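Local coordinates for type IV secretion system protein DotB (Yersinia pseudotuberculosis IP 31758, PDB 6GEF), which is probably an ATPase of the GspE secretion family, thought to couple ATP hydrolysis to type IVb secretion, at residues I22-T27 with A66-T71; S136-Q141 with T145-M150; F221-I226 with S231-S236; S273-A278 with V317-F322; L379-L384 with G388-H393. All blocks are in the same frame, centred on the assembly; numbering follows the deposited sequence.

Contact 1: residues I22-T27 with A66-T71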
# COMPACT_ATOMS: atom_id res chain seq x y z
N ILE A 22 -30.77 -11.56 42.48
CA ILE A 22 -32.14 -11.73 42.98
C ILE A 22 -32.73 -13.00 42.37
O ILE A 22 -32.53 -13.30 41.20
CB ILE A 22 -33.00 -10.51 42.66
CG1 ILE A 22 -32.32 -9.22 43.09
CG2 ILE A 22 -34.39 -10.68 43.26
CD1 ILE A 22 -31.41 -8.63 42.04
N LEU A 23 -33.48 -13.75 43.19
CA LEU A 23 -34.21 -14.92 42.73
C LEU A 23 -35.64 -14.54 42.34
O LEU A 23 -36.19 -13.55 42.80
CB LEU A 23 -34.21 -15.98 43.79
CG LEU A 23 -32.87 -16.49 44.27
CD1 LEU A 23 -32.98 -17.78 45.07
CD2 LEU A 23 -31.89 -16.64 43.10
N GLU A 24 -36.22 -15.34 41.47
CA GLU A 24 -37.46 -15.01 40.78
C GLU A 24 -38.54 -16.04 41.13
O GLU A 24 -38.24 -17.23 41.28
CB GLU A 24 -37.23 -15.00 39.26
CG GLU A 24 -36.75 -13.67 38.72
CD GLU A 24 -36.46 -13.75 37.23
OE1 GLU A 24 -37.08 -14.57 36.53
OE2 GLU A 24 -35.62 -12.97 36.72
N PHE A 25 -39.77 -15.56 41.21
CA PHE A 25 -40.93 -16.43 41.27
C PHE A 25 -41.12 -17.16 39.94
O PHE A 25 -40.69 -16.70 38.88
CB PHE A 25 -42.17 -15.60 41.61
CG PHE A 25 -42.31 -15.29 43.07
CD1 PHE A 25 -41.20 -14.86 43.81
CD2 PHE A 25 -43.55 -15.49 43.73
CE1 PHE A 25 -41.33 -14.59 45.17
CE2 PHE A 25 -43.67 -15.23 45.08
CZ PHE A 25 -42.56 -14.77 45.81
N LYS A 26 -41.81 -18.29 40.02
CA LYS A 26 -41.84 -19.26 38.93
C LYS A 26 -43.26 -19.45 38.41
O LYS A 26 -44.22 -19.06 39.05
CB LYS A 26 -41.26 -20.62 39.39
CG LYS A 26 -39.75 -20.63 39.49
CD LYS A 26 -39.28 -21.98 40.05
CE LYS A 26 -37.76 -21.93 40.31
NZ LYS A 26 -37.29 -20.62 40.88
N THR A 27 -43.37 -20.05 37.24
CA THR A 27 -44.64 -20.59 36.72
C THR A 27 -44.44 -22.05 36.33
O THR A 27 -43.78 -22.32 35.34
CB THR A 27 -45.08 -19.76 35.50
OG1 THR A 27 -44.20 -20.04 34.40
CG2 THR A 27 -45.02 -18.28 35.84
N ALA A 66 -30.82 -14.04 33.68
CA ALA A 66 -31.50 -13.31 32.61
C ALA A 66 -31.65 -11.85 33.05
O ALA A 66 -31.80 -11.55 34.23
CB ALA A 66 -32.86 -13.91 32.30
N LYS A 67 -31.63 -10.96 32.07
CA LYS A 67 -32.00 -9.57 32.27
C LYS A 67 -33.52 -9.43 32.08
O LYS A 67 -34.01 -9.07 31.03
CB LYS A 67 -31.21 -8.67 31.32
CG LYS A 67 -29.78 -8.46 31.74
CD LYS A 67 -29.13 -7.37 30.93
CE LYS A 67 -27.69 -7.11 31.36
NZ LYS A 67 -27.05 -6.20 30.38
N VAL A 68 -34.23 -9.70 33.14
CA VAL A 68 -35.66 -9.38 33.24
C VAL A 68 -35.77 -7.87 33.55
O VAL A 68 -35.18 -7.37 34.51
CB VAL A 68 -36.35 -10.19 34.32
CG1 VAL A 68 -37.77 -9.70 34.54
CG2 VAL A 68 -36.33 -11.66 33.98
N LYS A 69 -36.50 -7.16 32.68
CA LYS A 69 -36.74 -5.74 32.85
C LYS A 69 -35.50 -4.98 33.29
O LYS A 69 -35.44 -4.36 34.38
CB LYS A 69 -37.94 -5.51 33.77
CG LYS A 69 -39.28 -5.82 33.06
CD LYS A 69 -40.26 -6.44 34.07
CE LYS A 69 -41.48 -7.00 33.37
NZ LYS A 69 -42.54 -7.39 34.32
N GLY A 70 -34.44 -5.18 32.53
CA GLY A 70 -33.20 -4.42 32.74
C GLY A 70 -32.38 -4.78 33.97
O GLY A 70 -31.28 -4.29 34.08
N THR A 71 -32.93 -5.58 34.87
CA THR A 71 -32.18 -6.12 35.99
C THR A 71 -31.94 -7.62 35.75
O THR A 71 -32.87 -8.35 35.31
CB THR A 71 -32.93 -5.96 37.30
OG1 THR A 71 -33.10 -4.56 37.56
CG2 THR A 71 -32.17 -6.59 38.45
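Glu24 and Val68 form the larger part of this small contact, and Ile22 with Thr71 forms the rest. The carboxylate of Glu24 lies against the CG2 branch of Val68, the two side chains coming from opposite directions. Glu24 CD lies 3.9 Å from Val68 CG2. The Glu24 chain runs straight beyond CG (chi2 176°), which carries its acid group across to the valine. This is a van der Waals meeting of a carboxylate and a methyl, not a polar bond. On the other side of the turn, Ile22 CD1 reaches Thr71 CG2 at 4.2 Å, with the side chains at about a right angle. Val68 and Thr71 are the first and last residues of a type I' turn. Thr71 N bonds to Val68 O at 2.9 Å, which ties the ends of the turn together. The turn joins strands 65-68 and 71-74 of the antiparallel sheet, so the N-terminal loop rests on a hairpin end. The loop lies along strand 71-74, the outermost strand of this sheet within the chain, and Ile22 shares a backbone hydrogen bond with Thr74. Glu24 also packs on Phe48 of helix 38-50, and Val68 packs on Ala53 of strand 53-59.

Contact 2: residues S136-Q141 with T145-M150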
# COMPACT_ATOMS: atom_id res chain seq x y z
N SER A 136 -19.29 -17.25 23.28
CA SER A 136 -18.02 -16.51 23.29
C SER A 136 -17.06 -17.14 24.28
O SER A 136 -17.47 -17.49 25.39
CB SER A 136 -18.22 -15.03 23.65
OG SER A 136 -18.77 -14.30 22.56
N PRO A 137 -15.79 -17.31 23.91
CA PRO A 137 -14.81 -17.81 24.87
C PRO A 137 -14.77 -16.94 26.13
O PRO A 137 -14.81 -15.72 26.05
CB PRO A 137 -13.50 -17.71 24.11
CG PRO A 137 -13.86 -17.79 22.68
CD PRO A 137 -15.22 -17.15 22.56
N VAL A 138 -14.80 -17.58 27.29
CA VAL A 138 -14.41 -16.96 28.54
C VAL A 138 -13.39 -17.85 29.25
O VAL A 138 -13.12 -18.99 28.83
CB VAL A 138 -15.62 -16.74 29.47
CG1 VAL A 138 -16.60 -15.76 28.82
CG2 VAL A 138 -16.34 -18.03 29.78
N TYR A 139 -12.80 -17.33 30.30
CA TYR A 139 -11.78 -18.03 31.08
C TYR A 139 -12.18 -18.01 32.53
O TYR A 139 -12.32 -16.93 33.13
CB TYR A 139 -10.40 -17.36 30.94
CG TYR A 139 -9.25 -18.26 31.26
CD1 TYR A 139 -8.74 -19.14 30.30
CD2 TYR A 139 -8.65 -18.24 32.52
CE1 TYR A 139 -7.68 -19.99 30.60
CE2 TYR A 139 -7.58 -19.09 32.81
CZ TYR A 139 -7.11 -19.95 31.84
OH TYR A 139 -6.05 -20.77 32.13
N ILE A 140 -12.43 -19.20 33.10
CA ILE A 140 -12.92 -19.32 34.47
C ILE A 140 -12.14 -20.43 35.16
O ILE A 140 -11.83 -21.47 34.54
CB ILE A 140 -14.43 -19.66 34.47
CG1 ILE A 140 -15.22 -18.68 33.61
CG2 ILE A 140 -14.96 -19.69 35.91
CD1 ILE A 140 -16.71 -18.70 33.82
N GLN A 141 -11.80 -20.21 36.42
CA GLN A 141 -11.14 -21.23 37.25
C GLN A 141 -9.99 -21.90 36.49
O GLN A 141 -9.80 -23.11 36.56
CB GLN A 141 -12.15 -22.32 37.73
CG GLN A 141 -13.40 -21.79 38.38
CD GLN A 141 -13.21 -21.21 39.75
OE1 GLN A 141 -12.09 -21.03 40.26
NE2 GLN A 141 -14.33 -20.91 40.38
N THR A 145 -13.78 -21.80 29.04
CA THR A 145 -15.15 -22.25 28.88
C THR A 145 -15.86 -21.37 27.86
O THR A 145 -15.31 -20.44 27.31
CB THR A 145 -15.88 -22.25 30.25
OG1 THR A 145 -17.30 -22.19 30.03
CG2 THR A 145 -15.45 -21.04 31.08
N ALA A 146 -17.13 -21.70 27.63
CA ALA A 146 -18.04 -20.85 26.87
C ALA A 146 -18.86 -19.96 27.81
O ALA A 146 -19.13 -20.32 28.94
CB ALA A 146 -18.96 -21.73 26.04
N GLU A 147 -19.22 -18.81 27.29
CA GLU A 147 -20.36 -18.04 27.81
C GLU A 147 -21.40 -17.93 26.70
O GLU A 147 -21.05 -17.61 25.56
CB GLU A 147 -19.92 -16.63 28.26
CG GLU A 147 -20.49 -16.23 29.61
CD GLU A 147 -21.37 -15.02 29.53
OE1 GLU A 147 -20.96 -14.02 28.89
OE2 GLU A 147 -22.46 -15.04 30.13
N ILE A 148 -22.65 -18.18 27.05
CA ILE A 148 -23.76 -18.09 26.11
C ILE A 148 -24.62 -16.89 26.50
O ILE A 148 -24.95 -16.71 27.68
CB ILE A 148 -24.61 -19.38 26.11
CG1 ILE A 148 -23.75 -20.59 25.74
CG2 ILE A 148 -25.77 -19.25 25.15
CD1 ILE A 148 -24.02 -21.81 26.62
N VAL A 149 -24.96 -16.08 25.51
CA VAL A 149 -25.92 -15.00 25.67
C VAL A 149 -27.00 -15.13 24.62
O VAL A 149 -26.71 -15.23 23.44
CB VAL A 149 -25.22 -13.62 25.54
CG1 VAL A 149 -26.22 -12.49 25.73
CG2 VAL A 149 -24.13 -13.48 26.60
N MET A 150 -28.25 -15.17 25.07
CA MET A 150 -29.41 -15.28 24.19
C MET A 150 -30.25 -14.02 24.34
O MET A 150 -30.61 -13.63 25.44
CB MET A 150 -30.26 -16.50 24.55
CG MET A 150 -29.45 -17.77 24.78
SD MET A 150 -30.46 -19.27 24.48
CE MET A 150 -31.57 -19.11 25.83
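Ser136 pairs with Glu147 and Val138 with Thr145 as antiparallel, hydrogen-bonded pairs; Pro137 and Ala146 between them form a non-hydrogen-bonded pair. This is the end of the beta hairpin of strands 128-140 and 143-153, two neighbours in the antiparallel sheet of the chain. Both bonded pairs are complete. Ser136 N reaches Glu147 O at 2.9 Å in the plane of that carbonyl. Glu147 N returns to Ser136 O at the same length. Val138 N bonds to Thr145 O, and Thr145 N closes the ring to Val138 O. That last bond is more bent, with an N-H...O angle of 150°, and its donor stands above the carbonyl plane. The axes of the two short strand segments run at 125° to each other, well short of 180°.

The side chains of Ser136, Val138, Thr145 and Glu147 share one face of the sheet. Val138 is wedged between two partners on the other strand. Its CG1 lies 3.5 Å from Glu147 CB, and its CG2 lies close to Thr145 CG2. Ile140 reaches the same threonine methyl, with its CG1 at 3.5 Å from Thr145 CG2. The acid end of Glu147 leads away and forms a salt bridge with Arg255 of the second subunit. The hydroxyl of Thr145 turns from these carbons: OG1 sits anti to the backbone N (chi1 158°) and gives a hydrogen bond to Ala146 O at 2.8 Å.

Contact 3: residues F221-I226 with S231-S236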
# COMPACT_ATOMS: atom_id res chain seq x y z
N PHE A 221 -37.69 -6.57 14.30
CA PHE A 221 -39.10 -6.75 14.03
C PHE A 221 -39.31 -7.11 12.56
O PHE A 221 -38.53 -6.73 11.68
CB PHE A 221 -39.90 -5.50 14.34
CG PHE A 221 -39.81 -5.07 15.78
CD1 PHE A 221 -38.68 -4.36 16.23
CD2 PHE A 221 -40.82 -5.37 16.68
CE1 PHE A 221 -38.59 -3.98 17.54
CE2 PHE A 221 -40.72 -4.98 18.00
CZ PHE A 221 -39.60 -4.27 18.44
N VAL A 222 -40.36 -7.91 12.31
CA VAL A 222 -40.78 -8.23 10.96
C VAL A 222 -42.23 -7.81 10.78
O VAL A 222 -43.00 -7.70 11.74
CB VAL A 222 -40.60 -9.74 10.67
CG1 VAL A 222 -39.14 -10.12 10.81
CG2 VAL A 222 -41.51 -10.59 11.55
N TYR A 223 -42.62 -7.58 9.54
CA TYR A 223 -43.95 -7.08 9.19
C TYR A 223 -44.71 -8.07 8.31
O TYR A 223 -45.55 -7.68 7.50
CB TYR A 223 -43.85 -5.71 8.50
CG TYR A 223 -43.00 -4.71 9.24
CD1 TYR A 223 -41.60 -4.79 9.23
CD2 TYR A 223 -43.58 -3.69 9.96
CE1 TYR A 223 -40.82 -3.89 9.92
CE2 TYR A 223 -42.82 -2.76 10.65
CZ TYR A 223 -41.43 -2.89 10.64
OH TYR A 223 -40.65 -1.97 11.30
N ASP A 224 -44.44 -9.35 8.50
CA ASP A 224 -45.12 -10.41 7.75
C ASP A 224 -46.59 -10.46 8.11
O ASP A 224 -47.44 -10.71 7.22
CB ASP A 224 -44.46 -11.75 7.99
CG ASP A 224 -42.92 -11.69 7.67
OD1 ASP A 224 -42.46 -10.68 7.12
OD2 ASP A 224 -42.12 -12.60 7.90
N ASN A 225 -46.94 -10.17 9.37
CA ASN A 225 -48.31 -10.30 9.84
C ASN A 225 -49.08 -8.99 9.82
O ASN A 225 -50.20 -8.93 10.32
CB ASN A 225 -48.34 -10.92 11.24
CG ASN A 225 -47.61 -12.25 11.29
OD1 ASN A 225 -47.76 -13.06 10.38
ND2 ASN A 225 -46.81 -12.49 12.35
N ILE A 226 -48.51 -7.93 9.26
CA ILE A 226 -49.15 -6.63 9.21
C ILE A 226 -49.84 -6.50 7.86
O ILE A 226 -49.22 -6.51 6.80
CB ILE A 226 -48.13 -5.49 9.40
CG1 ILE A 226 -47.20 -5.78 10.57
CG2 ILE A 226 -48.85 -4.15 9.58
CD1 ILE A 226 -47.91 -5.96 11.90
N SER A 231 -49.50 -0.27 1.13
CA SER A 231 -48.09 -0.19 1.46
C SER A 231 -47.47 -1.58 1.36
O SER A 231 -48.10 -2.59 1.68
CB SER A 231 -47.90 0.33 2.88
OG SER A 231 -48.07 1.73 2.95
N ILE A 232 -46.24 -1.62 0.85
CA ILE A 232 -45.42 -2.83 0.86
C ILE A 232 -44.11 -2.51 1.59
O ILE A 232 -43.58 -1.40 1.49
CB ILE A 232 -45.13 -3.32 -0.56
CG1 ILE A 232 -46.45 -3.82 -1.19
CG2 ILE A 232 -44.07 -4.44 -0.55
CD1 ILE A 232 -46.42 -3.99 -2.70
N ILE A 233 -43.64 -3.52 2.35
CA ILE A 233 -42.44 -3.33 3.18
C ILE A 233 -41.41 -4.36 2.78
O ILE A 233 -41.75 -5.54 2.60
CB ILE A 233 -42.79 -3.45 4.69
CG1 ILE A 233 -41.62 -2.97 5.53
CG2 ILE A 233 -43.13 -4.88 5.07
CD1 ILE A 233 -41.40 -1.47 5.52
N ALA A 234 -40.17 -3.94 2.60
CA ALA A 234 -39.06 -4.82 2.22
C ALA A 234 -37.93 -4.61 3.21
O ALA A 234 -37.41 -3.50 3.32
CB ALA A 234 -38.59 -4.54 0.81
N GLN A 235 -37.56 -5.68 3.94
CA GLN A 235 -36.48 -5.60 4.91
C GLN A 235 -35.24 -6.28 4.37
O GLN A 235 -35.29 -7.34 3.78
CB GLN A 235 -36.93 -6.31 6.19
CG GLN A 235 -38.09 -5.66 6.90
CD GLN A 235 -38.46 -6.40 8.20
OE1 GLN A 235 -38.86 -7.55 8.16
NE2 GLN A 235 -38.33 -5.74 9.32
N SER A 236 -34.10 -5.64 4.59
CA SER A 236 -32.78 -6.18 4.24
C SER A 236 -31.86 -6.06 5.43
O SER A 236 -31.91 -5.11 6.19
CB SER A 236 -32.19 -5.46 3.03
OG SER A 236 -33.17 -5.19 2.03
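The hydrogen bond of this contact runs from Gln235 to Phe221. Gln235 NE2 donates to the backbone Phe221 O at 2.6 Å, and the N-H...O angle is 164°. The acceptor lies close to the amide plane of Gln235. The chain of Gln235 is extended (chi2 -178°), which lets the amide reach from the strand to the loop. NE2 also makes a weak hydrogen bond to Glu216 OE2.

The same amide makes van der Waals contacts. Gln235 CD sits at the edge of the Tyr223 ring, in its plane, 3.7 Å from Tyr223 CD1. Gln235 NE2 also lies at this ring's edge, near its plane. Amide and ring planes are turned 77° apart. Gln235 OE1 approaches Val222 CA at 3.5 Å.

The apolar part is Tyr223 on Ile233. Ile233 CG2 touches Tyr223 CB at 3.6 Å, and Ile233 CG1 lies over one face of the ring.

Strand 232-237 is the outermost strand of the mixed sheet within this chain, and Gln235 also has backbone hydrogen bonds to the third subunit. The loop side reaches helix 187-203, where Phe221 packs on Thr192 and Ser195. The start of that helix carries part of a probable Walker A P-loop, so the arrangement fits the edge of a P-loop ATPase core.

Contact 4: residues S273-A278 with V317-F322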
# COMPACT_ATOMS: atom_id res chain seq x y z
N SER A 273 -25.76 10.64 2.73
CA SER A 273 -26.66 9.73 2.01
C SER A 273 -28.07 9.88 2.49
O SER A 273 -29.02 9.80 1.70
CB SER A 273 -26.16 8.28 2.13
OG SER A 273 -26.99 7.45 1.34
N ALA A 274 -28.29 10.07 3.78
CA ALA A 274 -29.61 10.46 4.28
C ALA A 274 -30.09 11.73 3.58
O ALA A 274 -31.25 11.83 3.20
CB ALA A 274 -29.56 10.64 5.79
N PHE A 275 -29.21 12.73 3.45
CA PHE A 275 -29.60 13.95 2.75
C PHE A 275 -30.04 13.66 1.34
O PHE A 275 -31.05 14.18 0.87
CB PHE A 275 -28.43 14.95 2.79
CG PHE A 275 -28.24 15.63 4.10
CD1 PHE A 275 -29.29 15.67 5.04
CD2 PHE A 275 -27.04 16.22 4.42
CE1 PHE A 275 -29.12 16.29 6.26
CE2 PHE A 275 -26.87 16.85 5.67
CZ PHE A 275 -27.89 16.87 6.57
N GLU A 276 -29.27 12.87 0.60
CA GLU A 276 -29.60 12.54 -0.79
C GLU A 276 -30.95 11.81 -0.86
O GLU A 276 -31.81 12.16 -1.66
CB GLU A 276 -28.50 11.72 -1.44
CG GLU A 276 -28.81 11.22 -2.83
CD GLU A 276 -27.68 10.44 -3.48
OE1 GLU A 276 -27.76 10.19 -4.71
OE2 GLU A 276 -26.72 9.99 -2.82
N ALA A 277 -31.13 10.79 -0.04
CA ALA A 277 -32.39 10.05 -0.01
C ALA A 277 -33.57 10.98 0.28
O ALA A 277 -34.57 10.98 -0.45
CB ALA A 277 -32.34 8.93 1.02
N ALA A 278 -33.45 11.81 1.30
CA ALA A 278 -34.51 12.76 1.61
C ALA A 278 -34.79 13.70 0.46
O ALA A 278 -35.95 14.01 0.17
CB ALA A 278 -34.17 13.53 2.89
N VAL A 317 -30.79 21.30 8.56
CA VAL A 317 -31.98 21.98 9.05
C VAL A 317 -33.13 21.80 8.06
O VAL A 317 -34.28 21.57 8.47
CB VAL A 317 -31.69 23.46 9.34
CG1 VAL A 317 -32.95 24.19 9.70
CG2 VAL A 317 -30.68 23.58 10.47
N GLU A 318 -32.86 21.95 6.76
CA GLU A 318 -33.91 21.90 5.77
C GLU A 318 -34.48 20.48 5.56
O GLU A 318 -35.61 20.34 5.12
CB GLU A 318 -33.43 22.47 4.44
CG GLU A 318 -33.34 23.98 4.41
CD GLU A 318 -34.56 24.64 3.83
OE1 GLU A 318 -35.39 25.16 4.63
OE2 GLU A 318 -34.67 24.65 2.57
N THR A 319 -33.70 19.46 5.86
CA THR A 319 -34.10 18.09 5.62
C THR A 319 -34.67 17.41 6.87
O THR A 319 -35.48 16.48 6.75
CB THR A 319 -32.92 17.24 5.11
OG1 THR A 319 -32.21 17.99 4.12
CG2 THR A 319 -33.40 15.97 4.50
N THR A 320 -34.27 17.86 8.06
CA THR A 320 -34.84 17.31 9.28
C THR A 320 -36.30 17.73 9.42
O THR A 320 -36.64 18.90 9.22
CB THR A 320 -34.04 17.81 10.49
OG1 THR A 320 -32.64 17.53 10.29
CG2 THR A 320 -34.52 17.11 11.76
N ARG A 321 -37.17 16.77 9.74
CA ARG A 321 -38.57 17.04 9.98
C ARG A 321 -39.01 16.86 11.42
O ARG A 321 -40.07 17.35 11.81
CB ARG A 321 -39.45 16.17 9.05
CG ARG A 321 -39.86 16.87 7.76
CD ARG A 321 -40.08 18.37 7.97
NE ARG A 321 -41.31 18.84 7.36
CZ ARG A 321 -42.46 18.96 8.02
NH1 ARG A 321 -42.55 18.63 9.32
NH2 ARG A 321 -43.55 19.42 7.39
N PHE A 322 -38.20 16.17 12.23
CA PHE A 322 -38.65 15.72 13.54
C PHE A 322 -37.53 14.93 14.24
O PHE A 322 -36.92 14.04 13.63
CB PHE A 322 -39.90 14.81 13.42
CG PHE A 322 -40.59 14.58 14.71
CD1 PHE A 322 -40.08 13.69 15.61
CD2 PHE A 322 -41.78 15.24 15.03
CE1 PHE A 322 -40.71 13.44 16.82
CE2 PHE A 322 -42.41 14.99 16.23
CZ PHE A 322 -41.87 14.09 17.12
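Phe275 and Ala278 of helix 268-280 both face Thr319, the last residue of helix 306-319. The contact belongs to the mixed-sheet domain, which fits the P-loop NTPase fold of this family. It packs one helix against the point where another helix passes into a strand.

Along the helix, Ser273 and Ala274 supply carbonyls for the backbone. Ser273 O accepts a bond from Ala277 N, and Ala274 O accepts one from Ala278 N, each at 2.9 Å. The second bond keeps Ala278 in regular helix. Phe275 is the first residue to touch the other segment. Its CG lies anti to the carbonyl carbon (chi1 -76°), and the ring leans over to Thr319. The touching ring atoms are Phe275 CD1 and CE1. Thr319 CB lies 4.0 Å from Phe275 CD1 and 4.1 Å from Phe275 CE1. Glu276 points away and makes a hydrogen bond to Ser187 OG of the third subunit. Ala278, one turn on from Phe275, points its CB toward the other segment. The modelled approach of that methyl to Thr319 CG2 is too short to be trusted, and the detail is doubtful.

Phe275, Ala278 and Thr319 all touch Ile179 of strand 179-183. Directly after Thr319, Thr320 leaves helical geometry and strand 320-330 begins. Thr319 OG1 makes its hydrogen bond back in its own helix, to Asp315 O, while it stands 3.8 Å from Phe275 CD1 at an oblique angle to the ring.

Contact 5: residues L379-L384 with G388-H393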
# COMPACT_ATOMS: atom_id res chain seq x y z
N LEU A 379 -40.09 18.43 30.90
CA LEU A 379 -41.53 18.30 30.82
C LEU A 379 -41.96 16.85 30.86
O LEU A 379 -43.01 16.52 31.43
CB LEU A 379 -42.08 18.99 29.55
CG LEU A 379 -43.60 19.08 29.44
CD1 LEU A 379 -44.11 20.36 30.07
CD2 LEU A 379 -44.01 18.99 27.98
N GLU A 380 -41.21 15.95 30.25
CA GLU A 380 -41.54 14.53 30.30
C GLU A 380 -41.39 13.99 31.70
O GLU A 380 -42.23 13.19 32.17
CB GLU A 380 -40.68 13.74 29.31
CG GLU A 380 -41.04 12.27 29.23
CD GLU A 380 -42.28 12.02 28.36
OE1 GLU A 380 -43.22 12.84 28.41
OE2 GLU A 380 -42.31 11.02 27.63
N ALA A 381 -40.30 14.36 32.40
CA ALA A 381 -40.12 13.93 33.78
C ALA A 381 -41.21 14.50 34.68
O ALA A 381 -41.70 13.80 35.58
CB ALA A 381 -38.74 14.32 34.28
N GLU A 382 -41.59 15.74 34.47
CA GLU A 382 -42.68 16.33 35.25
C GLU A 382 -43.99 15.62 34.99
O GLU A 382 -44.75 15.34 35.93
CB GLU A 382 -42.82 17.83 34.93
CG GLU A 382 -43.79 18.54 35.82
CD GLU A 382 -44.85 19.33 35.09
OE1 GLU A 382 -44.47 19.97 34.09
OE2 GLU A 382 -46.02 19.25 35.52
N ARG A 383 -44.28 15.30 33.73
CA ARG A 383 -45.53 14.62 33.39
C ARG A 383 -45.60 13.20 33.97
O ARG A 383 -46.58 12.86 34.62
CB ARG A 383 -45.71 14.56 31.87
CG ARG A 383 -46.97 15.23 31.35
CD ARG A 383 -48.20 14.75 32.12
NE ARG A 383 -48.75 13.53 31.54
CZ ARG A 383 -50.04 13.36 31.22
NH1 ARG A 383 -50.92 14.34 31.42
NH2 ARG A 383 -50.45 12.21 30.70
N LEU A 384 -44.51 12.45 33.81
CA LEU A 384 -44.45 11.11 34.39
C LEU A 384 -44.55 11.17 35.91
O LEU A 384 -45.24 10.35 36.53
CB LEU A 384 -43.17 10.40 33.96
CG LEU A 384 -43.18 9.74 32.58
CD1 LEU A 384 -43.93 10.57 31.58
CD2 LEU A 384 -41.76 9.45 32.12
N GLY A 388 -47.47 9.89 38.94
CA GLY A 388 -46.96 8.88 39.84
C GLY A 388 -46.22 7.73 39.19
O GLY A 388 -46.04 6.69 39.79
N ILE A 389 -45.82 7.90 37.93
CA ILE A 389 -45.18 6.84 37.19
C ILE A 389 -43.72 6.67 37.60
O ILE A 389 -43.19 5.55 37.59
CB ILE A 389 -45.34 7.05 35.67
CG1 ILE A 389 -46.82 6.86 35.29
CG2 ILE A 389 -44.44 6.10 34.87
CD1 ILE A 389 -47.05 6.53 33.83
N ILE A 390 -43.02 7.76 37.93
CA ILE A 390 -41.62 7.73 38.29
C ILE A 390 -41.42 8.44 39.62
O ILE A 390 -42.21 9.32 40.00
CB ILE A 390 -40.73 8.36 37.18
CG1 ILE A 390 -40.89 9.88 37.16
CG2 ILE A 390 -41.03 7.75 35.83
CD1 ILE A 390 -40.01 10.57 36.14
N ASP A 391 -40.36 8.08 40.31
CA ASP A 391 -40.00 8.73 41.55
C ASP A 391 -39.45 10.13 41.28
O ASP A 391 -39.05 10.47 40.16
CB ASP A 391 -38.95 7.94 42.33
CG ASP A 391 -39.11 6.43 42.13
OD1 ASP A 391 -39.44 6.00 40.98
OD2 ASP A 391 -38.86 5.67 43.10
N GLY A 392 -39.43 10.96 42.32
CA GLY A 392 -38.88 12.29 42.20
C GLY A 392 -37.41 12.32 41.83
O GLY A 392 -36.96 13.20 41.11
N HIS A 393 -36.65 11.34 42.30
CA HIS A 393 -35.24 11.24 41.95
C HIS A 393 -35.07 10.93 40.48
O HIS A 393 -34.43 11.69 39.73
CB HIS A 393 -34.54 10.20 42.82
CG HIS A 393 -34.52 10.55 44.28
ND1 HIS A 393 -33.38 11.01 44.91
CD2 HIS A 393 -35.49 10.55 45.23
CE1 HIS A 393 -33.64 11.25 46.18
NE2 HIS A 393 -34.91 10.99 46.40
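The flat group here is the backbone carbonyl of Leu384, near the end of helix 377-386, with Ile389 at its oxygen and Ile390 near its carbon. Ile389 N gives a hydrogen bond to Leu384 O at 2.9 Å, with an N-H...O angle of 149°. The donor is tilted 23° from the carbonyl plane. Gly388 N lies 3.3 Å from Leu384 O, but at too poor an angle to bond. Ile389 CB also lies against Leu384 O, at 3.4 Å.

The bond from Ile389 N is the outer bond of a Schellman motif that ends the helix. Gly388, with positive phi, is the C-prime residue. The inner bond runs from Gly388 N to His385 O. The chain turns back here and soon enters helix 392-400, whose Ala395 packs on Ala381 and Ile390.

Ile390 then folds over the last turns of the first helix. Its CG1 lies between the backbone N and the carbonyl carbon (chi1 73°), which sends CD1 back to the helix. Ile390 CD1 rests 3.8 Å from Leu384 CB and 3.7 Å from Ala381 O. Ile390 CG2 comes to 3.9 Å from Leu384 CB, and the two side chains meet at a slant. Leu384 also packs on Ala339 of strand 336-344.

Overall arrangement
Contacts 2, 3 and 4 are buried, contact 5 is partly buried, and contact 1 lies at the surface. Contacts 1 and 2 reach the same antiparallel sheet, with centres about 21 Å apart. Contacts 3 and 4 both reach the mixed sheet, contact 3 through its edge strand and contact 4 where a helix runs into strand 320-330. Contact 5 joins the C-terminal helices. Backbone bonds dominate contact 2, a side-chain amide bond marks contact 3, and contacts 1 and 4 rest on packing. Contact 5 combines a helix-end bond with apolar packing. Contacts 2 and 3 meet between subunits: Pro137 O of one chain bonds to Ser236 OG of a neighbouring subunit. No other chain of the assembly touches contact 5.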